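PDB 4HY3: phosphoglycerate oxidoreductase from Rhizobium etli, which probably binds NAD(P)H and reduces hydroxypyruvate or glyoxylate, as expected of a D-isomer-specific 2-hydroxyacid dehydrogenase with a Rossmann-type nucleotide-binding domain. Local coordinates for residues A50-H53 and S54-I58; A88-L91 and A92-A96; S170-I174 and A175-I179; V271-D274 and A275-A279. One frame throughout, in Å; residues are numbered along the deposited sequence.

Contact 1. Residues A50-H53 and S54-I58; sequences AALH and SKYEI
Leu52 carries CG anti to its own N (chi1 170°), while Ile58 turns CG1 beside its N (chi1 -74°), and the two side chains meet at about a right angle just past the end of the helix. Ile58 CD1 lodges between the Leu52 branches and the His53 imidazole. It lies 3.6 Å from Leu52 CD1 on one flank and 3.5 Å from His53 ND1 on the other, approaching the imidazole obliquely. Ile58 CB is also 3.6 Å from His53 CE1. The same Leu52 CD1 also reaches Tyr56 CD2 at 3.9 Å, again crosswise, while Leu52 O lies at the edge of the phenol ring and Lys55 CG rests over one face. Leu52 O takes the bond from Tyr56 N at 3.0 Å, closing the last turn before Tyr56 leaves helical geometry; Lys55 N bonds to Ala51 O at the same length. The polar end of Tyr56 is engaged by Asp338. The contact thus brings the start of strand 57-60 back against the last turn of helix 46-55: Leu52 and Tyr56 face Leu331 and Met334 of helix 320-338, and Ile58 touches Ser33 of strand 30-34.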
ATOM      1  N   ALA A  50      32.327  13.776   2.900  1.00 15.11           N
ATOM      2  CA  ALA A  50      32.659  14.589   4.055  1.00 15.01           C
ATOM      3  C   ALA A  50      32.311  13.823   5.320  1.00 15.97           C
ATOM      4  O   ALA A  50      33.152  13.712   6.219  1.00 17.47           O
ATOM      5  CB  ALA A  50      31.952  15.916   4.009  1.00 14.43           C
ATOM      6  N   ALA A  51      31.115  13.244   5.406  1.00 16.10           N
ATOM      7  CA  ALA A  51      30.789  12.463   6.605  1.00 16.29           C
ATOM      8  C   ALA A  51      31.879  11.403   6.850  1.00 17.32           C
ATOM      9  O   ALA A  51      32.391  11.240   7.988  1.00 19.04           O
ATOM     10  CB  ALA A  51      29.433  11.822   6.466  1.00 15.77           C
ATOM     11  N   LEU A  52      32.281  10.727   5.778  1.00 16.73           N
ATOM     12  CA  LEU A  52      33.222   9.633   5.878  1.00 16.33           C
ATOM     13  C   LEU A  52      34.582  10.066   6.435  1.00 17.60           C
ATOM     14  O   LEU A  52      35.161   9.349   7.249  1.00 17.74           O
ATOM     15  CB  LEU A  52      33.379   8.994   4.503  1.00 16.14           C
ATOM     16  CG  LEU A  52      34.497   7.960   4.335  1.00 16.12           C
ATOM     17  CD1 LEU A  52      34.085   6.668   5.024  1.00 15.68           C
ATOM     18  CD2 LEU A  52      34.891   7.720   2.880  1.00 15.42           C
ATOM     19  N   HIS A  53      35.128  11.212   5.994  1.00 17.62           N
ATOM     20  CA  HIS A  53      36.478  11.585   6.449  1.00 16.89           C
ATOM     21  C   HIS A  53      36.427  12.325   7.715  1.00 17.53           C
ATOM     22  O   HIS A  53      37.408  12.458   8.423  1.00 17.04           O
ATOM     23  CB  HIS A  53      37.188  12.420   5.437  1.00 16.29           C
ATOM     24  CG  HIS A  53      37.613  11.650   4.210  1.00 16.71           C
ATOM     25  ND1 HIS A  53      38.576  10.733   4.239  1.00 15.76           N
ATOM     26  CD2 HIS A  53      37.167  11.715   2.881  1.00 16.63           C
ATOM     27  CE1 HIS A  53      38.753  10.235   2.997  1.00 15.85           C
ATOM     28  NE2 HIS A  53      37.898  10.834   2.171  1.00 15.83           N
ATOM     29  N   SER A  54      35.254  12.831   8.027  1.00 19.20           N
ATOM     30  CA  SER A  54      35.117  13.550   9.234  1.00 20.23           C
ATOM     31  C   SER A  54      35.142  12.500  10.265  1.00 21.40           C
ATOM     32  O   SER A  54      35.626  12.726  11.340  1.00 24.00           O
ATOM     33  CB  SER A  54      33.794  14.266   9.284  1.00 21.05           C
ATOM     34  OG  SER A  54      33.674  14.899  10.543  1.00 23.25           O
ATOM     35  N   LYS A  55      34.658  11.314   9.929  1.00 22.97           N
ATOM     36  CA  LYS A  55      34.522  10.285  10.939  1.00 24.21           C
ATOM     37  C   LYS A  55      35.645   9.284  11.049  1.00 24.13           C
ATOM     38  O   LYS A  55      35.845   8.751  12.105  1.00 28.14           O
ATOM     39  CB  LYS A  55      33.203   9.557  10.753  1.00 27.48           C
ATOM     40  CG  LYS A  55      32.832   8.699  11.937  1.00 30.99           C
ATOM     41  CD  LYS A  55      31.359   8.356  11.895  1.00 33.89           C
ATOM     42  CE  LYS A  55      30.858   8.120  13.310  1.00 36.34           C
ATOM     43  NZ  LYS A  55      29.730   7.156  13.228  1.00 42.77           N
ATOM     44  N   TYR A  56      36.354   8.997   9.959  1.00 25.86           N
ATOM     45  CA  TYR A  56      37.387   7.935   9.918  1.00 25.21           C
ATOM     46  C   TYR A  56      38.704   8.451   9.340  1.00 24.60           C
ATOM     47  O   TYR A  56      38.696   9.443   8.611  1.00 24.47           O
ATOM     48  CB  TYR A  56      36.899   6.750   9.059  1.00 24.45           C
ATOM     49  CG  TYR A  56      35.548   6.218   9.480  1.00 25.20           C
ATOM     50  CD1 TYR A  56      35.426   5.262  10.487  1.00 26.57           C
ATOM     51  CD2 TYR A  56      34.380   6.684   8.887  1.00 24.75           C
ATOM     52  CE1 TYR A  56      34.170   4.783  10.878  1.00 26.37           C
ATOM     53  CE2 TYR A  56      33.140   6.211   9.269  1.00 24.75           C
ATOM     54  CZ  TYR A  56      33.041   5.267  10.262  1.00 25.11           C
ATOM     55  OH  TYR A  56      31.806   4.839  10.636  1.00 25.11           O
ATOM     56  N   GLU A  57      39.817   7.787   9.654  1.00 23.77           N
ATOM     57  CA  GLU A  57      41.019   7.937   8.856  1.00 25.63           C
ATOM     58  C   GLU A  57      40.934   6.962   7.706  1.00 25.71           C
ATOM     59  O   GLU A  57      41.027   5.722   7.902  1.00 23.91           O
ATOM     60  CB  GLU A  57      42.253   7.554   9.628  1.00 31.01           C
ATOM     61  CG  GLU A  57      42.271   7.966  11.079  1.00 39.64           C
ATOM     62  CD  GLU A  57      43.493   7.425  11.808  1.00 46.10           C
ATOM     63  OE1 GLU A  57      43.425   7.421  13.080  1.00 48.47           O
ATOM     64  OE2 GLU A  57      44.485   7.016  11.103  1.00 40.81           O
ATOM     65  N   ILE A  58      40.765   7.504   6.505  1.00 24.13           N
ATOM     66  CA  ILE A  58      40.681   6.661   5.324  1.00 23.42           C
ATOM     67  C   ILE A  58      41.950   6.705   4.511  1.00 23.46           C
ATOM     68  O   ILE A  58      42.151   7.653   3.770  1.00 25.27           O
ATOM     69  CB  ILE A  58      39.491   7.058   4.458  1.00 22.74           C
ATOM     70  CG1 ILE A  58      38.220   6.573   5.133  1.00 22.94           C
ATOM     71  CG2 ILE A  58      39.606   6.495   3.046  1.00 21.97           C
ATOM     72  CD1 ILE A  58      37.444   7.735   5.648  1.00 25.21           C
TER

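Contact 2. Residues A88-L91 and A92-A96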
ATOM      1  N   ALA A  88      46.578 -15.093   4.380  1.00 49.34           N
ATOM      2  CA  ALA A  88      46.726 -15.404   5.805  1.00 47.16           C
ATOM      3  C   ALA A  88      47.740 -14.556   6.591  1.00 47.06           C
ATOM      4  O   ALA A  88      47.444 -14.122   7.700  1.00 46.46           O
ATOM      5  CB  ALA A  88      47.035 -16.883   5.992  1.00 47.15           C
ATOM      6  N   GLU A  89      48.931 -14.330   6.044  1.00 48.57           N
ATOM      7  CA  GLU A  89      50.010 -13.702   6.833  1.00 51.36           C
ATOM      8  C   GLU A  89      49.704 -12.227   7.029  1.00 51.53           C
ATOM      9  O   GLU A  89      49.966 -11.643   8.095  1.00 51.12           O
ATOM     10  CB  GLU A  89      51.392 -13.884   6.172  1.00 54.25           C
ATOM     11  CG  GLU A  89      51.865 -15.332   6.043  1.00 61.50           C
ATOM     12  CD  GLU A  89      51.024 -16.190   5.071  1.00 68.46           C
ATOM     13  OE1 GLU A  89      50.233 -15.650   4.252  1.00 64.35           O
ATOM     14  OE2 GLU A  89      51.146 -17.435   5.130  1.00 71.35           O
ATOM     15  N   THR A  90      49.152 -11.625   5.979  1.00 49.84           N
ATOM     16  CA  THR A  90      48.854 -10.209   6.013  1.00 43.80           C
ATOM     17  C   THR A  90      47.594 -10.039   6.855  1.00 41.43           C
ATOM     18  O   THR A  90      47.563  -9.215   7.766  1.00 41.17           O
ATOM     19  CB  THR A  90      48.874  -9.545   4.605  1.00 42.60           C
ATOM     20  OG1 THR A  90      47.842  -8.568   4.503  1.00 41.65           O
ATOM     21  CG2 THR A  90      48.711 -10.554   3.486  1.00 43.06           C
ATOM     22  N   LEU A  91      46.600 -10.883   6.612  1.00 37.14           N
ATOM     23  CA  LEU A  91      45.442 -10.978   7.500  1.00 38.06           C
ATOM     24  C   LEU A  91      45.708 -11.254   8.985  1.00 40.04           C
ATOM     25  O   LEU A  91      44.926 -10.841   9.848  1.00 44.14           O
ATOM     26  CB  LEU A  91      44.535 -12.055   7.004  1.00 38.90           C
ATOM     27  CG  LEU A  91      43.124 -11.978   7.506  1.00 39.29           C
ATOM     28  CD1 LEU A  91      42.537 -10.639   7.108  1.00 38.25           C
ATOM     29  CD2 LEU A  91      42.420 -13.131   6.810  1.00 43.06           C
ATOM     30  N   ALA A  92      46.788 -11.973   9.279  1.00 42.09           N
ATOM     31  CA  ALA A  92      47.166 -12.292  10.649  1.00 40.25           C
ATOM     32  C   ALA A  92      47.728 -11.044  11.248  1.00 42.70           C
ATOM     33  O   ALA A  92      47.851 -10.941  12.470  1.00 48.29           O
ATOM     34  CB  ALA A  92      48.193 -13.415  10.688  1.00 37.42           C
ATOM     35  N   ARG A  93      48.058 -10.085  10.385  1.00 42.08           N
ATOM     36  CA  ARG A  93      48.603  -8.816  10.852  1.00 43.73           C
ATOM     37  C   ARG A  93      47.533  -7.801  11.249  1.00 44.83           C
ATOM     38  O   ARG A  93      47.855  -6.726  11.789  1.00 44.90           O
ATOM     39  CB  ARG A  93      49.564  -8.224   9.818  1.00 44.28           C
ATOM     40  CG  ARG A  93      50.902  -8.949   9.748  1.00 44.23           C
ATOM     41  CD  ARG A  93      52.035  -8.010   9.392  1.00 41.09           C
ATOM     42  NE  ARG A  93      52.190  -7.887   7.947  1.00 39.02           N
ATOM     43  CZ  ARG A  93      52.643  -6.794   7.327  1.00 38.48           C
ATOM     44  NH1 ARG A  93      52.985  -5.703   8.022  1.00 36.75           N
ATOM     45  NH2 ARG A  93      52.754  -6.793   6.002  1.00 36.72           N
HETATM   46  N   MSE A  94      46.266  -8.153  11.020  1.00 45.21           N
HETATM   47  CA  MSE A  94      45.167  -7.192  11.168  1.00 43.15           C
HETATM   48  C   MSE A  94      44.224  -7.582  12.271  1.00 40.23           C
HETATM   49  O   MSE A  94      43.103  -7.999  12.014  1.00 41.92           O
HETATM   50  CB  MSE A  94      44.430  -7.063   9.854  1.00 42.96           C
HETATM   51  CG  MSE A  94      45.273  -6.327   8.833  1.00 47.16           C
HETATM   52 SE   MSE A  94      44.287  -6.179   7.121  1.00 56.78          SE
HETATM   53  CE  MSE A  94      45.184  -7.611   6.157  1.00 49.98           C
ATOM     54  N   PRO A  95      44.657  -7.418  13.524  1.00 36.94           N
ATOM     55  CA  PRO A  95      43.889  -7.863  14.689  1.00 35.44           C
ATOM     56  C   PRO A  95      42.599  -7.071  14.978  1.00 33.61           C
ATOM     57  O   PRO A  95      41.777  -7.506  15.765  1.00 34.24           O
ATOM     58  CB  PRO A  95      44.878  -7.675  15.848  1.00 35.61           C
ATOM     59  CG  PRO A  95      46.214  -7.452  15.195  1.00 38.43           C
ATOM     60  CD  PRO A  95      45.897  -6.742  13.929  1.00 36.19           C
ATOM     61  N   ALA A  96      42.418  -5.913  14.375  1.00 32.07           N
ATOM     62  CA  ALA A  96      41.202  -5.174  14.637  1.00 29.74           C
ATOM     63  C   ALA A  96      40.210  -5.243  13.484  1.00 27.80           C
ATOM     64  O   ALA A  96      39.101  -4.734  13.599  1.00 28.49           O
ATOM     65  CB  ALA A  96      41.532  -3.727  14.984  1.00 31.76           C
TER
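A type I beta turn from Leu91 to Met94 carries the chain out of the short helix 88-91 towards strand 99-101, and Met94, a selenomethionine, folds back over the helical residues Thr90 and Leu91. The turn is closed by Met94 N bonding to Leu91 O at 3.2 Å; the N-H points almost straight at its acceptor (159°), but the donor stands well above the carbonyl plane. Arg93 N bonds to Thr90 O at 2.8 Å, likewise from above that plane, and Ala92 N makes a weak bond to Ala88 O. Met94 has CG beside its N (chi1 -71°) and turns about its CG-SE bond, which swings CE back to Thr90. There CE lies 3.3 Å from Thr90 OG1, the two side chains running side by side in the same direction, and it approaches Leu91 CD1 crosswise at 4.1 Å. Arg93 runs the stem of its chain along the carbonyls, with CG 3.3 Å from Glu89 O, before its guanidinium leaves for a salt bridge with Asp71. Leu74 of helix 73-76 touches both Arg93 and Met94, and Leu91 packs on Val115 and Leu116 of helix 115-118. Chemically the turn divides in two: buried Thr90, Leu91 and Met94 face neighbouring parts of the fold through largely apolar contacts, while backbone bonds close the turn and the arginine's charge is paired outside it.

Contact 3. Residues S170-I174 and A175-I179; sequences SARLI and AGSEI
Ile174 and Ile179 mark the tight inner side, each buried by its surroundings: Ile174 among Phe233, Phe198 and, on helix 131-147, Ala142 and Leu143; Ile179 against Phe235 and Ala200. Their mutual touch is slight, Ile174 CG2 to Ile179 CD1 at 4.3 Å. Ser177 is buried too and touches Phe233, but its approach to the Ile174 carbonyl is implausibly short and the peptide bond between Gly176 and Ser177 is modelled cis, so this turn is to be read with caution at 2.8 Å resolution. The looser side is that of Arg172. With CG anti to its N (chi1 -165°) and bends further along, its chain doubles back over the following residue, and NE bonds to Leu173 O at 2.7 Å. The carbonyl oxygen lies close to the guanidinium plane, which favours this rotation of the group. The NH2 end passes near Ser177 and Gly176, whose CA lies at the guanidinium edge 3.9 Å from Arg172 NH2; NH1 of the same arginine has a long, weak ion pair with Asp232. Gly176 itself is solvent-exposed. At the bend, the backbone N atoms of Ile174 and Ala175 bond to the two carboxylate oxygens of Glu136 of a second subunit, which makes the bend part of a subunit interface. At Glu178, salt-bridged to Arg257, the chain enters strand 178-182, which pairs with strands 201-205 and 233-236. This strand leads to a glycine-rich turn matching the GxGxxG pattern, consistent with the first strand of a Rossmann NAD-binding domain.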
ATOM      1  N   SER A 170      -2.858  -3.825 -31.036  1.00 66.35           N
ATOM      2  CA  SER A 170      -2.242  -4.747 -30.103  1.00 65.19           C
ATOM      3  C   SER A 170      -1.969  -4.098 -28.736  1.00 64.27           C
ATOM      4  O   SER A 170      -1.397  -4.740 -27.839  1.00 61.19           O
ATOM      5  CB  SER A 170      -0.947  -5.259 -30.721  1.00 63.80           C
ATOM      6  OG  SER A 170      -0.991  -5.097 -32.131  1.00 70.77           O
ATOM      7  N   ALA A 171      -2.385  -2.839 -28.574  1.00 58.29           N
ATOM      8  CA  ALA A 171      -2.270  -2.173 -27.285  1.00 54.26           C
ATOM      9  C   ALA A 171      -2.999  -2.970 -26.207  1.00 55.51           C
ATOM     10  O   ALA A 171      -3.812  -3.841 -26.512  1.00 55.28           O
ATOM     11  CB  ALA A 171      -2.802  -0.763 -27.356  1.00 53.69           C
ATOM     12  N   ARG A 172      -2.684  -2.667 -24.948  1.00 58.08           N
ATOM     13  CA  ARG A 172      -3.088  -3.469 -23.799  1.00 55.98           C
ATOM     14  C   ARG A 172      -2.534  -2.857 -22.512  1.00 54.99           C
ATOM     15  O   ARG A 172      -1.402  -2.356 -22.494  1.00 57.07           O
ATOM     16  CB  ARG A 172      -2.520  -4.869 -23.944  1.00 63.15           C
ATOM     17  CG  ARG A 172      -3.159  -5.876 -23.017  1.00 69.70           C
ATOM     18  CD  ARG A 172      -2.094  -6.591 -22.217  1.00 67.59           C
ATOM     19  NE  ARG A 172      -2.663  -6.950 -20.930  1.00 71.90           N
ATOM     20  CZ  ARG A 172      -3.021  -8.179 -20.598  1.00 71.53           C
ATOM     21  NH1 ARG A 172      -2.829  -9.167 -21.465  1.00 70.06           N
ATOM     22  NH2 ARG A 172      -3.548  -8.413 -19.399  1.00 69.67           N
ATOM     23  N   LEU A 173      -3.330  -2.898 -21.446  1.00 50.29           N
ATOM     24  CA  LEU A 173      -2.919  -2.386 -20.153  1.00 47.72           C
ATOM     25  C   LEU A 173      -2.132  -3.433 -19.401  1.00 50.36           C
ATOM     26  O   LEU A 173      -2.313  -4.624 -19.627  1.00 52.57           O
ATOM     27  CB  LEU A 173      -4.109  -2.035 -19.281  1.00 46.75           C
ATOM     28  CG  LEU A 173      -5.344  -1.344 -19.808  1.00 48.15           C
ATOM     29  CD1 LEU A 173      -6.285  -2.390 -20.392  1.00 50.43           C
ATOM     30  CD2 LEU A 173      -6.006  -0.632 -18.641  1.00 50.44           C
ATOM     31  N   ILE A 174      -1.277  -2.980 -18.480  1.00 49.23           N
ATOM     32  CA  ILE A 174      -0.589  -3.877 -17.567  1.00 45.11           C
ATOM     33  C   ILE A 174      -1.431  -4.156 -16.324  1.00 43.29           C
ATOM     34  O   ILE A 174      -1.264  -5.178 -15.688  1.00 42.69           O
ATOM     35  CB  ILE A 174       0.825  -3.355 -17.232  1.00 43.83           C
ATOM     36  CG1 ILE A 174       1.713  -3.514 -18.449  1.00 43.36           C
ATOM     37  CG2 ILE A 174       1.465  -4.104 -16.068  1.00 42.43           C
ATOM     38  CD1 ILE A 174       3.170  -3.263 -18.173  1.00 43.41           C
ATOM     39  N   ALA A 175      -2.350  -3.263 -15.981  1.00 46.80           N
ATOM     40  CA  ALA A 175      -3.138  -3.446 -14.759  1.00 47.52           C
ATOM     41  C   ALA A 175      -3.944  -4.744 -14.816  1.00 49.03           C
ATOM     42  O   ALA A 175      -4.041  -5.454 -13.811  1.00 51.44           O
ATOM     43  CB  ALA A 175      -4.021  -2.241 -14.482  1.00 47.44           C
ATOM     44  N   GLY A 176      -4.488  -5.054 -15.994  1.00 49.55           N
ATOM     45  CA  GLY A 176      -4.972  -6.412 -16.344  1.00 54.98           C
ATOM     46  C   GLY A 176      -4.963  -7.525 -15.282  1.00 52.57           C
ATOM     47  O   GLY A 176      -5.815  -7.521 -14.400  1.00 58.46           O
ATOM     48  N   SER A 177      -4.040  -8.486 -15.307  1.00 48.50           N
ATOM     49  CA  SER A 177      -2.902  -8.640 -16.192  1.00 47.32           C
ATOM     50  C   SER A 177      -2.080  -9.725 -15.542  1.00 46.24           C
ATOM     51  O   SER A 177      -1.976  -9.779 -14.306  1.00 45.26           O
ATOM     52  CB  SER A 177      -2.044  -7.396 -16.225  1.00 51.96           C
ATOM     53  OG  SER A 177      -1.002  -7.516 -17.185  1.00 58.44           O
ATOM     54  N   GLU A 178      -1.483 -10.584 -16.354  1.00 43.70           N
ATOM     55  CA  GLU A 178      -0.714 -11.693 -15.808  1.00 44.73           C
ATOM     56  C   GLU A 178       0.792 -11.458 -15.910  1.00 41.98           C
ATOM     57  O   GLU A 178       1.365 -11.496 -17.026  1.00 36.63           O
ATOM     58  CB  GLU A 178      -1.091 -13.001 -16.507  1.00 54.24           C
ATOM     59  CG  GLU A 178      -2.571 -13.389 -16.427  1.00 59.64           C
ATOM     60  CD  GLU A 178      -2.824 -14.475 -15.404  1.00 59.83           C
ATOM     61  OE1 GLU A 178      -2.333 -14.325 -14.263  1.00 63.18           O
ATOM     62  OE2 GLU A 178      -3.509 -15.466 -15.742  1.00 56.20           O
ATOM     63  N   ILE A 179       1.428 -11.221 -14.748  1.00 37.61           N
ATOM     64  CA  ILE A 179       2.901 -11.070 -14.706  1.00 34.53           C
ATOM     65  C   ILE A 179       3.635 -12.243 -14.102  1.00 31.94           C
ATOM     66  O   ILE A 179       3.318 -12.683 -12.995  1.00 31.22           O
ATOM     67  CB  ILE A 179       3.373  -9.826 -13.936  1.00 32.72           C
ATOM     68  CG1 ILE A 179       2.839  -8.558 -14.588  1.00 32.55           C
ATOM     69  CG2 ILE A 179       4.896  -9.794 -13.902  1.00 31.75           C
ATOM     70  CD1 ILE A 179       2.650  -7.413 -13.620  1.00 32.69           C
TER

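Contact 4. Residues V271-D274 and A275-A279; sequences VDFD and ALMAA
The Phe273 ring receives Leu276 CD2 over one face, offset towards the rim, with CD2 4.3 Å from Phe273 CE2. Met277, a selenomethionine, comes to the edge: its SE is 5.4 Å from the ring centroid and 86° off the ring normal, a Met-aromatic contact made nearly in the plane of the ring. Met277 CG approaches obliquely and lies 3.9 Å from Phe273 CD2. The ring also touches Pro293 and Phe309, while Leu276 reaches Phe253 and Phe262. The other flat group is the Asp272 carboxylate, which a trans chi1 of -172° swings forward over the first turn. OD2 accepts a hydrogen bond from Ala275 N at 2.7 Å, met on the anti side and slightly out of the carboxylate plane, while Ala275 CB lies 3.4 Å from the same OD2. Asp272 O meanwhile accepts from Leu276 N at 2.8 Å, so one residue holds two successive amides of the first turn, one by side chain and one by backbone. Met277 N to Phe273 O, 2.7 Å, continues the helical pattern. The negative charge of Asp272, placed at the helix start, would probably be favoured by the helix dipole. This is an N-cap aspartate opening helix 273-281, the connecting helix of the beta-alpha-beta unit between the parallel strands 261-264 and 286-289 in the Rossmann-type domain.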
ATOM      1  N   VAL A 271      19.241 -17.978 -21.920  1.00 51.88           N
ATOM      2  CA  VAL A 271      18.291 -18.160 -23.040  1.00 50.13           C
ATOM      3  C   VAL A 271      19.057 -18.526 -24.281  1.00 50.46           C
ATOM      4  O   VAL A 271      20.241 -18.208 -24.372  1.00 51.86           O
ATOM      5  CB  VAL A 271      17.482 -16.868 -23.404  1.00 46.89           C
ATOM      6  CG1 VAL A 271      16.599 -16.411 -22.246  1.00 45.30           C
ATOM      7  CG2 VAL A 271      18.385 -15.746 -23.952  1.00 39.66           C
ATOM      8  N   ASP A 272      18.388 -19.159 -25.245  1.00 50.97           N
ATOM      9  CA  ASP A 272      18.998 -19.304 -26.553  1.00 51.56           C
ATOM     10  C   ASP A 272      18.636 -18.118 -27.407  1.00 49.02           C
ATOM     11  O   ASP A 272      17.480 -17.943 -27.780  1.00 46.06           O
ATOM     12  CB  ASP A 272      18.649 -20.610 -27.258  1.00 51.54           C
ATOM     13  CG  ASP A 272      19.464 -20.787 -28.528  1.00 55.90           C
ATOM     14  OD1 ASP A 272      20.432 -21.579 -28.505  1.00 54.00           O
ATOM     15  OD2 ASP A 272      19.178 -20.083 -29.528  1.00 58.94           O
ATOM     16  N   PHE A 273      19.627 -17.302 -27.726  1.00 50.77           N
ATOM     17  CA  PHE A 273      19.296 -16.036 -28.344  1.00 57.19           C
ATOM     18  C   PHE A 273      18.567 -16.222 -29.663  1.00 64.19           C
ATOM     19  O   PHE A 273      17.485 -15.656 -29.866  1.00 64.18           O
ATOM     20  CB  PHE A 273      20.500 -15.102 -28.470  1.00 60.30           C
ATOM     21  CG  PHE A 273      20.181 -13.697 -28.072  1.00 63.00           C
ATOM     22  CD1 PHE A 273      20.394 -13.271 -26.769  1.00 66.66           C
ATOM     23  CD2 PHE A 273      19.592 -12.819 -28.974  1.00 64.54           C
ATOM     24  CE1 PHE A 273      20.057 -11.982 -26.383  1.00 67.64           C
ATOM     25  CE2 PHE A 273      19.259 -11.528 -28.601  1.00 62.44           C
ATOM     26  CZ  PHE A 273      19.488 -11.112 -27.303  1.00 63.56           C
ATOM     27  N   ASP A 274      19.137 -17.054 -30.537  1.00 70.64           N
ATOM     28  CA  ASP A 274      18.557 -17.295 -31.859  1.00 67.65           C
ATOM     29  C   ASP A 274      17.221 -18.020 -31.720  1.00 63.73           C
ATOM     30  O   ASP A 274      16.340 -17.849 -32.555  1.00 67.02           O
ATOM     31  CB  ASP A 274      19.509 -18.076 -32.778  1.00 73.28           C
ATOM     32  CG  ASP A 274      20.984 -17.899 -32.404  1.00 75.36           C
ATOM     33  OD1 ASP A 274      21.713 -17.196 -33.143  1.00 71.56           O
ATOM     34  OD2 ASP A 274      21.408 -18.472 -31.371  1.00 77.58           O
ATOM     35  N   ALA A 275      17.064 -18.816 -30.664  1.00 60.77           N
ATOM     36  CA  ALA A 275      15.742 -19.361 -30.338  1.00 60.45           C
ATOM     37  C   ALA A 275      14.775 -18.228 -30.038  1.00 59.13           C
ATOM     38  O   ALA A 275      13.654 -18.235 -30.543  1.00 60.01           O
ATOM     39  CB  ALA A 275      15.804 -20.337 -29.172  1.00 57.29           C
ATOM     40  N   LEU A 276      15.222 -17.245 -29.245  1.00 59.50           N
ATOM     41  CA  LEU A 276      14.408 -16.054 -28.927  1.00 52.78           C
ATOM     42  C   LEU A 276      14.092 -15.171 -30.148  1.00 49.05           C
ATOM     43  O   LEU A 276      12.935 -14.836 -30.395  1.00 45.47           O
ATOM     44  CB  LEU A 276      15.036 -15.234 -27.791  1.00 49.50           C
ATOM     45  CG  LEU A 276      14.508 -13.800 -27.593  1.00 46.84           C
ATOM     46  CD1 LEU A 276      13.194 -13.724 -26.822  1.00 43.15           C
ATOM     47  CD2 LEU A 276      15.582 -12.933 -26.969  1.00 42.95           C
HETATM   48  N   MSE A 277      15.111 -14.808 -30.916  1.00 52.59           N
HETATM   49  CA  MSE A 277      14.891 -14.046 -32.153  1.00 59.63           C
HETATM   50  C   MSE A 277      13.883 -14.743 -33.055  1.00 62.22           C
HETATM   51  O   MSE A 277      12.944 -14.116 -33.572  1.00 66.00           O
HETATM   52  CB  MSE A 277      16.233 -13.828 -32.836  1.00 61.50           C
HETATM   53  CG  MSE A 277      17.094 -12.946 -31.944  1.00 69.97           C
HETATM   54 SE   MSE A 277      18.622 -12.226 -32.955  1.00 91.06          SE
HETATM   55  CE  MSE A 277      17.631 -11.132 -34.264  1.00 79.18           C
ATOM     56  N   ALA A 278      14.055 -16.051 -33.228  1.00 61.37           N
ATOM     57  CA  ALA A 278      13.156 -16.851 -34.034  1.00 60.01           C
ATOM     58  C   ALA A 278      11.691 -16.616 -33.656  1.00 62.58           C
ATOM     59  O   ALA A 278      10.864 -16.368 -34.541  1.00 68.53           O
ATOM     60  CB  ALA A 278      13.521 -18.321 -33.930  1.00 61.45           C
ATOM     61  N   ALA A 279      11.384 -16.664 -32.353  1.00 59.39           N
ATOM     62  CA  ALA A 279      10.015 -16.444 -31.853  1.00 54.55           C
ATOM     63  C   ALA A 279       9.527 -15.017 -32.075  1.00 54.01           C
ATOM     64  O   ALA A 279       8.311 -14.768 -32.111  1.00 55.15           O
ATOM     65  CB  ALA A 279       9.906 -16.815 -30.389  1.00 48.34           C
TER

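The four contacts fall into two pairs, lying on opposite sides of the centre of the chain. Contact 1 enters strand 57-60 and contact 2 precedes strand 99-101 of the same sheet, their centres 23 Å apart. Contacts 3 and 4 also have centres 23 Å apart, with nearest atoms about 13 Å apart: contact 3 leads into a strand of the seven-stranded parallel sheet, and contact 4 lies at the start of a helix that connects two of its strands. Between the pairs the centres are 49 to 57 Å apart, consistent with the two-domain build of this dehydrogenase family. Contact 3, the nearest in sequence to the glycine-rich turn of the probable cofactor site, is the one of the four touched by another subunit.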